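Local coordinates for protein transcription termination factor FttA (Pyrococcus horikoshii, PDB 3AF6) that probably terminates transcription by cleaving nascent RNA as a zinc-dependent endonuclease and degrading it from its 5' end, at residues R157-L160 with Q161-K165; R167-F170 with L171-G175; I278-T281 with P282-D286. All blocks are in the same frame, centred on the assembly; numbering follows the deposited sequence.

Interaction 1: R157-L160 with Q161-K165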
loop_
_atom_site.group_PDB
_atom_site.type_symbol
_atom_site.label_atom_id
_atom_site.label_comp_id
_atom_site.label_asym_id
_atom_site.label_seq_id
_atom_site.Cartn_x
_atom_site.Cartn_y
_atom_site.Cartn_z
ATOM N N ARG A 157 -12.150 -7.519 -7.586
ATOM C CA ARG A 157 -13.584 -7.654 -7.363
ATOM C C ARG A 157 -14.079 -8.970 -7.954
ATOM O O ARG A 157 -14.903 -9.662 -7.366
ATOM C CB ARG A 157 -14.318 -6.470 -7.998
ATOM C CG ARG A 157 -15.786 -6.367 -7.613
ATOM C CD ARG A 157 -16.192 -4.911 -7.369
ATOM N NE ARG A 157 -16.059 -4.079 -8.563
ATOM C CZ ARG A 157 -16.214 -2.758 -8.574
ATOM N NH1 ARG A 157 -16.505 -2.112 -7.451
ATOM N NH2 ARG A 157 -16.078 -2.078 -9.708
ATOM N N GLN A 158 -13.550 -9.311 -9.123
ATOM C CA GLN A 158 -13.906 -10.542 -9.820
ATOM C C GLN A 158 -13.518 -11.758 -8.982
ATOM O O GLN A 158 -14.304 -12.689 -8.816
ATOM C CB GLN A 158 -13.179 -10.593 -11.171
ATOM C CG GLN A 158 -13.528 -11.789 -12.049
ATOM C CD GLN A 158 -14.883 -11.649 -12.724
ATOM O OE1 GLN A 158 -15.916 -11.523 -12.060
ATOM N NE2 GLN A 158 -14.883 -11.669 -14.054
ATOM N N ILE A 159 -12.297 -11.735 -8.455
ATOM C CA ILE A 159 -11.778 -12.832 -7.641
ATOM C C ILE A 159 -12.543 -12.996 -6.338
ATOM O O ILE A 159 -12.827 -14.114 -5.911
ATOM C CB ILE A 159 -10.283 -12.618 -7.329
ATOM C CG1 ILE A 159 -9.481 -12.661 -8.629
ATOM C CG2 ILE A 159 -9.790 -13.680 -6.366
ATOM C CD1 ILE A 159 -8.050 -12.265 -8.478
ATOM N N LEU A 160 -12.886 -11.877 -5.712
ATOM C CA LEU A 160 -13.619 -11.909 -4.455
ATOM C C LEU A 160 -15.046 -12.434 -4.582
ATOM O O LEU A 160 -15.513 -13.160 -3.704
ATOM C CB LEU A 160 -13.633 -10.515 -3.821
ATOM C CG LEU A 160 -12.634 -10.262 -2.686
ATOM C CD1 LEU A 160 -11.273 -10.833 -3.033
ATOM C CD2 LEU A 160 -12.548 -8.770 -2.426
ATOM N N GLN A 161 -15.737 -12.079 -5.663
ATOM C CA GLN A 161 -17.112 -12.536 -5.845
ATOM C C GLN A 161 -17.213 -13.957 -6.395
ATOM O O GLN A 161 -18.165 -14.675 -6.092
ATOM C CB GLN A 161 -17.894 -11.567 -6.743
ATOM C CG GLN A 161 -17.282 -11.312 -8.115
ATOM C CD GLN A 161 -18.169 -10.448 -9.021
ATOM O OE1 GLN A 161 -17.738 -9.997 -10.091
ATOM N NE2 GLN A 161 -19.415 -10.222 -8.596
ATOM N N THR A 162 -16.233 -14.369 -7.192
ATOM C CA THR A 162 -16.254 -15.714 -7.758
ATOM C C THR A 162 -15.503 -16.691 -6.866
ATOM O O THR A 162 -15.138 -17.784 -7.298
ATOM C CB THR A 162 -15.620 -15.751 -9.169
ATOM O OG1 THR A 162 -14.260 -15.313 -9.094
ATOM C CG2 THR A 162 -16.386 -14.848 -10.127
ATOM N N GLU A 163 -15.275 -16.291 -5.620
ATOM C CA GLU A 163 -14.559 -17.123 -4.658
ATOM C C GLU A 163 -15.209 -16.998 -3.288
ATOM O O GLU A 163 -14.612 -17.371 -2.282
ATOM C CB GLU A 163 -13.097 -16.680 -4.553
ATOM C CG GLU A 163 -12.209 -16.999 -5.753
ATOM C CD GLU A 163 -11.629 -18.402 -5.697
ATOM O OE1 GLU A 163 -10.554 -18.631 -6.297
ATOM O OE2 GLU A 163 -12.252 -19.278 -5.057
ATOM N N SER A 164 -16.427 -16.465 -3.260
ATOM C CA SER A 164 -17.164 -16.272 -2.016
ATOM C C SER A 164 -17.043 -17.461 -1.071
ATOM O O SER A 164 -16.902 -17.288 0.138
ATOM C CB SER A 164 -18.641 -16.004 -2.311
ATOM O OG SER A 164 -19.244 -17.110 -2.957
ATOM N N LYS A 165 -17.103 -18.669 -1.623
ATOM C CA LYS A 165 -16.992 -19.877 -0.814
ATOM C C LYS A 165 -15.762 -19.835 0.089
ATOM O O LYS A 165 -15.886 -19.739 1.312
ATOM C CB LYS A 165 -16.929 -21.119 -1.711
ATOM C CG LYS A 165 -18.233 -21.900 -1.793
ATOM C CD LYS A 165 -19.363 -21.044 -2.350
ATOM C CE LYS A 165 -20.682 -21.802 -2.351
ATOM N NZ LYS A 165 -21.784 -20.987 -2.936
#

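Interaction 2: R167-F170 with L171-G175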
loop_
_atom_site.group_PDB
_atom_site.type_symbol
_atom_site.label_atom_id
_atom_site.label_comp_id
_atom_site.label_asym_id
_atom_site.label_seq_id
_atom_site.Cartn_x
_atom_site.Cartn_y
_atom_site.Cartn_z
ATOM N N ARG A 167 -13.386 -17.482 0.712
ATOM C CA ARG A 167 -13.293 -16.306 1.567
ATOM C C ARG A 167 -14.083 -16.440 2.861
ATOM O O ARG A 167 -13.636 -15.991 3.913
ATOM C CB ARG A 167 -13.737 -15.053 0.812
ATOM C CG ARG A 167 -13.711 -13.793 1.671
ATOM C CD ARG A 167 -13.238 -12.586 0.874
ATOM N NE ARG A 167 -11.796 -12.375 0.989
ATOM C CZ ARG A 167 -11.207 -11.725 1.990
ATOM N NH1 ARG A 167 -9.889 -11.591 2.003
ATOM N NH2 ARG A 167 -11.930 -11.194 2.968
ATOM N N ARG A 168 -15.251 -17.063 2.781
ATOM C CA ARG A 168 -16.095 -17.262 3.954
ATOM C C ARG A 168 -15.394 -18.233 4.905
ATOM O O ARG A 168 -15.328 -18.012 6.115
ATOM C CB ARG A 168 -17.439 -17.843 3.517
ATOM C CG ARG A 168 -18.530 -17.857 4.581
ATOM C CD ARG A 168 -19.702 -18.729 4.120
ATOM N NE ARG A 168 -19.976 -18.569 2.689
ATOM C CZ ARG A 168 -20.701 -19.416 1.959
ATOM N NH1 ARG A 168 -21.239 -20.493 2.523
ATOM N NH2 ARG A 168 -20.874 -19.195 0.658
ATOM N N LYS A 169 -14.869 -19.313 4.342
ATOM C CA LYS A 169 -14.175 -20.317 5.130
ATOM C C LYS A 169 -12.986 -19.670 5.822
ATOM O O LYS A 169 -12.801 -19.812 7.029
ATOM C CB LYS A 169 -13.701 -21.455 4.219
ATOM C CG LYS A 169 -12.888 -22.531 4.918
ATOM C CD LYS A 169 -12.564 -23.673 3.971
ATOM C CE LYS A 169 -11.862 -24.818 4.696
ATOM N NZ LYS A 169 -11.686 -26.019 3.828
ATOM N N PHE A 170 -12.196 -18.948 5.032
ATOM C CA PHE A 170 -11.002 -18.254 5.494
ATOM C C PHE A 170 -11.272 -17.281 6.631
ATOM O O PHE A 170 -10.540 -17.251 7.615
ATOM C CB PHE A 170 -10.373 -17.501 4.320
ATOM C CG PHE A 170 -9.394 -16.438 4.725
ATOM C CD1 PHE A 170 -8.139 -16.778 5.208
ATOM C CD2 PHE A 170 -9.739 -15.091 4.629
ATOM C CE1 PHE A 170 -7.233 -15.791 5.592
ATOM C CE2 PHE A 170 -8.844 -14.094 5.010
ATOM C CZ PHE A 170 -7.585 -14.445 5.493
ATOM N N LEU A 171 -12.314 -16.474 6.490
ATOM C CA LEU A 171 -12.638 -15.504 7.518
ATOM C C LEU A 171 -13.080 -16.163 8.817
ATOM O O LEU A 171 -12.707 -15.710 9.898
ATOM C CB LEU A 171 -13.703 -14.533 7.011
ATOM C CG LEU A 171 -13.237 -13.641 5.850
ATOM C CD1 LEU A 171 -14.389 -12.788 5.354
ATOM C CD2 LEU A 171 -12.076 -12.760 6.297
ATOM N N ARG A 172 -13.864 -17.234 8.729
ATOM C CA ARG A 172 -14.300 -17.905 9.949
ATOM C C ARG A 172 -13.095 -18.453 10.705
ATOM O O ARG A 172 -13.040 -18.370 11.932
ATOM C CB ARG A 172 -15.299 -19.034 9.646
ATOM C CG ARG A 172 -16.765 -18.626 9.856
ATOM C CD ARG A 172 -17.724 -19.824 9.879
ATOM N NE ARG A 172 -18.059 -20.329 8.546
ATOM C CZ ARG A 172 -18.842 -19.698 7.672
ATOM N NH1 ARG A 172 -19.384 -18.523 7.977
ATOM N NH2 ARG A 172 -19.089 -20.246 6.489
ATOM N N GLN A 173 -12.126 -19.004 9.974
ATOM C CA GLN A 173 -10.919 -19.540 10.597
ATOM C C GLN A 173 -10.152 -18.430 11.311
ATOM O O GLN A 173 -9.902 -18.520 12.514
ATOM C CB GLN A 173 -10.026 -20.199 9.547
ATOM C CG GLN A 173 -10.532 -21.548 9.055
ATOM C CD GLN A 173 -9.757 -22.057 7.844
ATOM O OE1 GLN A 173 -9.841 -23.236 7.482
ATOM N NE2 GLN A 173 -9.005 -21.161 7.206
ATOM N N VAL A 174 -9.786 -17.383 10.575
ATOM C CA VAL A 174 -9.064 -16.254 11.160
ATOM C C VAL A 174 -9.704 -15.847 12.487
ATOM O O VAL A 174 -9.017 -15.678 13.502
ATOM C CB VAL A 174 -9.083 -15.025 10.218
ATOM C CG1 VAL A 174 -8.535 -13.806 10.936
ATOM C CG2 VAL A 174 -8.263 -15.309 8.972
ATOM N N GLY A 175 -11.028 -15.697 12.466
ATOM C CA GLY A 175 -11.761 -15.305 13.655
ATOM C C GLY A 175 -11.591 -16.231 14.842
ATOM O O GLY A 175 -11.363 -15.766 15.959
#

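Interaction 3: I278-T281 with P282-D286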
loop_
_atom_site.group_PDB
_atom_site.type_symbol
_atom_site.label_atom_id
_atom_site.label_comp_id
_atom_site.label_asym_id
_atom_site.label_seq_id
_atom_site.Cartn_x
_atom_site.Cartn_y
_atom_site.Cartn_z
ATOM N N ILE A 278 -3.699 -11.113 5.929
ATOM C CA ILE A 278 -2.758 -10.042 5.602
ATOM C C ILE A 278 -3.540 -8.744 5.759
ATOM O O ILE A 278 -4.491 -8.511 5.019
ATOM C CB ILE A 278 -2.280 -10.085 4.151
ATOM C CG1 ILE A 278 -1.638 -11.434 3.829
ATOM C CG2 ILE A 278 -1.294 -8.950 3.920
ATOM C CD1 ILE A 278 -1.281 -11.582 2.356
ATOM N N TYR A 279 -3.156 -7.905 6.715
ATOM C CA TYR A 279 -3.861 -6.643 6.923
ATOM C C TYR A 279 -3.153 -5.488 6.241
ATOM O O TYR A 279 -1.933 -5.381 6.306
ATOM C CB TYR A 279 -3.986 -6.342 8.407
ATOM C CG TYR A 279 -4.768 -7.376 9.159
ATOM C CD1 TYR A 279 -4.123 -8.438 9.807
ATOM C CD2 TYR A 279 -6.161 -7.335 9.175
ATOM C CE1 TYR A 279 -4.855 -9.435 10.450
ATOM C CE2 TYR A 279 -6.901 -8.319 9.811
ATOM C CZ TYR A 279 -6.247 -9.365 10.443
ATOM O OH TYR A 279 -6.993 -10.339 11.049
ATOM N N THR A 280 -3.927 -4.618 5.598
ATOM C CA THR A 280 -3.370 -3.459 4.914
ATOM C C THR A 280 -4.500 -2.486 4.499
ATOM O O THR A 280 -5.680 -2.852 4.572
ATOM C CB THR A 280 -2.561 -3.928 3.682
ATOM O OG1 THR A 280 -1.767 -2.845 3.195
ATOM C CG2 THR A 280 -3.484 -4.406 2.581
ATOM N N THR A 281 -4.164 -1.255 4.096
ATOM C CA THR A 281 -5.210 -0.315 3.666
ATOM C C THR A 281 -5.653 -0.768 2.281
ATOM O O THR A 281 -4.860 -1.321 1.529
ATOM C CB THR A 281 -4.721 1.161 3.582
ATOM O OG1 THR A 281 -3.717 1.292 2.571
ATOM C CG2 THR A 281 -4.153 1.612 4.915
ATOM N N PRO A 282 -6.931 -0.543 1.926
ATOM C CA PRO A 282 -7.436 -0.960 0.608
ATOM C C PRO A 282 -6.531 -0.553 -0.549
ATOM O O PRO A 282 -6.190 -1.380 -1.395
ATOM C CB PRO A 282 -8.816 -0.309 0.544
ATOM C CG PRO A 282 -9.250 -0.323 1.998
ATOM C CD PRO A 282 -7.985 0.142 2.701
ATOM N N PRO A 283 -6.125 0.727 -0.605
ATOM C CA PRO A 283 -5.250 1.166 -1.699
ATOM C C PRO A 283 -3.946 0.355 -1.778
ATOM O O PRO A 283 -3.429 0.102 -2.864
ATOM C CB PRO A 283 -5.000 2.640 -1.369
ATOM C CG PRO A 283 -6.246 3.042 -0.685
ATOM C CD PRO A 283 -6.531 1.875 0.227
ATOM N N THR A 284 -3.405 -0.044 -0.632
ATOM C CA THR A 284 -2.175 -0.828 -0.639
ATOM C C THR A 284 -2.449 -2.231 -1.198
ATOM O O THR A 284 -1.642 -2.784 -1.948
ATOM C CB THR A 284 -1.557 -0.912 0.784
ATOM O OG1 THR A 284 -1.126 0.396 1.190
ATOM C CG2 THR A 284 -0.351 -1.834 0.799
ATOM N N ARG A 285 -3.596 -2.804 -0.850
ATOM C CA ARG A 285 -3.932 -4.115 -1.380
ATOM C C ARG A 285 -3.958 -4.044 -2.917
ATOM O O ARG A 285 -3.334 -4.864 -3.603
ATOM C CB ARG A 285 -5.294 -4.586 -0.865
ATOM C CG ARG A 285 -6.099 -5.275 -1.951
ATOM C CD ARG A 285 -6.707 -6.580 -1.521
ATOM N NE ARG A 285 -8.068 -6.435 -1.021
ATOM C CZ ARG A 285 -9.012 -5.701 -1.599
ATOM N NH1 ARG A 285 -10.223 -5.651 -1.059
ATOM N NH2 ARG A 285 -8.744 -4.998 -2.690
ATOM N N ASP A 286 -4.675 -3.056 -3.449
ATOM C CA ASP A 286 -4.783 -2.895 -4.894
ATOM C C ASP A 286 -3.448 -2.541 -5.531
ATOM O O ASP A 286 -3.079 -3.087 -6.565
ATOM C CB ASP A 286 -5.814 -1.811 -5.246
ATOM C CG ASP A 286 -7.220 -2.167 -4.796
ATOM O OD1 ASP A 286 -8.133 -1.333 -4.986
ATOM O OD2 ASP A 286 -7.412 -3.273 -4.247
HETATM O O HOH W 1 -1.265 0.184 3.888
#

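Interaction 1: R157-L160 with Q161-K165
Gln158 and Thr162 make the central hydrogen-bonded contact, at the last turn of helix 151-161. Gln158 O receives two donors: Thr162 N at 3.0 Å, and the hydroxyl Thr162 OG1, which is 2.6 Å from Gln158 O. They reach the carbonyl from opposite faces of its plane, so one acceptor is gripped twice by the same residue. A first torsion of 60° places OG1 between the backbone N and carbonyl carbon of Thr162 and sends it back to the preceding turn. One residue earlier, Gln161 N donates to Arg157 O over 3.1 Å, another rung of the same helical ladder.

Contacts between carbon atoms are sparser. Ile159 and Glu163 run side by side and point the same way, with Ile159 CG2 4.2 Å from Glu163 CG. Beyond the two segments, Ile159 and Leu160 both rest on Ile317 of helix 310-319.

The charged ends look outward for partners. Arg157 NH2 forms a salt bridge with Glu114, whereas Glu163 OE1 has a long, weak ion pair with Lys318.

Thr162 is the first residue to leave helical backbone angles, and Glu163 already holds the N-cap position of helix 164-178. The two-residue link, in which the C-terminal end of one helix passes straight into the N-cap of the next, is a short helix-helix turn, here joining two helices of the region assigned to the archaeal CPSF-KH domain.

Interaction 2: R167-F170 with L171-G175
Phe170 reaches across one turn of helix 164-178 to Val174 and also touches its neighbour Leu171. From CB, which lies beside Leu171 N, the chain leaves with CG anti to the backbone N (chi1 163°). Farther along the ring, CD2 and CE2 both approach the Leu171 methyl CD2, and Phe170 CD2 is 3.7 Å from it. Phe170 CE1 and, at the tip, CZ lie nearest Val174 CG2, each 3.6 Å from it. That methyl sits over one face, 3.9 Å from the Phe170 ring centroid and 25° off the normal, a CH-pi contact displaced toward the ring's rim. Farther out, the ring meets that of His319 with the planes well inclined, and Ile321 and Pro277 also touch it.

This is the i to i+4 spacing of an alpha-helix, in which residues one turn apart share a face. Phe170, Leu171 and Val174 turn that face of the helix, within the region assigned to the KH domain, toward the metallo-beta-lactamase part. Four backbone bonds hold the spacing; in the straightest, Val174 N donates to Phe170 O at 177°.

Alongside the apolar patch, the side chains of Arg167 and Leu171 cross obliquely, Arg167 NH2 coming 3.7 Å from Leu171 CD2, while Arg167 NH1 makes weak hydrogen bonds to Lys318 O and Thr320 O. Arg168 and Arg172 lie side by side and point the same way, although their exact spacing is doubtful in the model; Arg172 NH1 has a salt bridge to Glu36.

Interaction 3: I278-T281 with P282-D286
The guanidinium of Arg285 is the flat group here, carried on a side chain that crosses that of Thr280 at about a right angle, with Thr280 CG2 3.9 Å from Arg285 CB. The guanidinium pairs with its neighbour's carboxylate: Arg285 NH2 is 2.7 Å from Asp286 OD2, a salt bridge, while the Arg285 side chain lies on Ile156 of helix 151-161.

The motif is a helix N-cap at a strand-to-helix junction of the metallo-beta-lactamase fold. Strand 278-280 runs parallel to both of its sheet neighbours, 251-253 and 320-322, and the chain then turns into helix 282-301, the short axes making 119°. Thr281 O opens the helix by accepting from Arg285 N at 3.1 Å, with the donor nearly along the C=O axis. Thr281 OG1 adds a weak capping bond from Thr284 N, 3.5 Å away, and is itself hydrogen-bonded to Gly347 O.

Two puckered rings, Pro282 and Pro283, follow Thr281 directly, and Pro283 CD is 3.7 Å from Thr281 OG1. Both rings also touch Tyr472 and Tyr475. On the strand side, Thr280 OG1 is hydrogen-bonded to Ile254 O. The Thr284 side chain lies about 5 Å from that of His256, a zinc ligand, which places the junction close to the metal site. One water bridges the turn: it accepts from Thr281 N at 3.2 Å and is hydrogen-bonded to Thr284 OG1 at 2.7 Å.

Followed from the N terminus, the three contacts come in series, and none nests in or crosses another; each closes a single turn rather than a long loop. Interaction 1 ends helix 151-161 and leads into helix 164-178, whose next turns form interaction 2, with centres 14 Å apart. About a hundred residues later, interaction 3 starts helix 282-301. Folding brings all three together: Leu160 of interaction 1 packs on both Arg167 of interaction 2 and Arg285 of interaction 3, and Val174 of interaction 2 meets the hydroxyl of Tyr279 in strand 278-280. The two early helices thereby join the KH region to the metallo-beta-lactamase sheet.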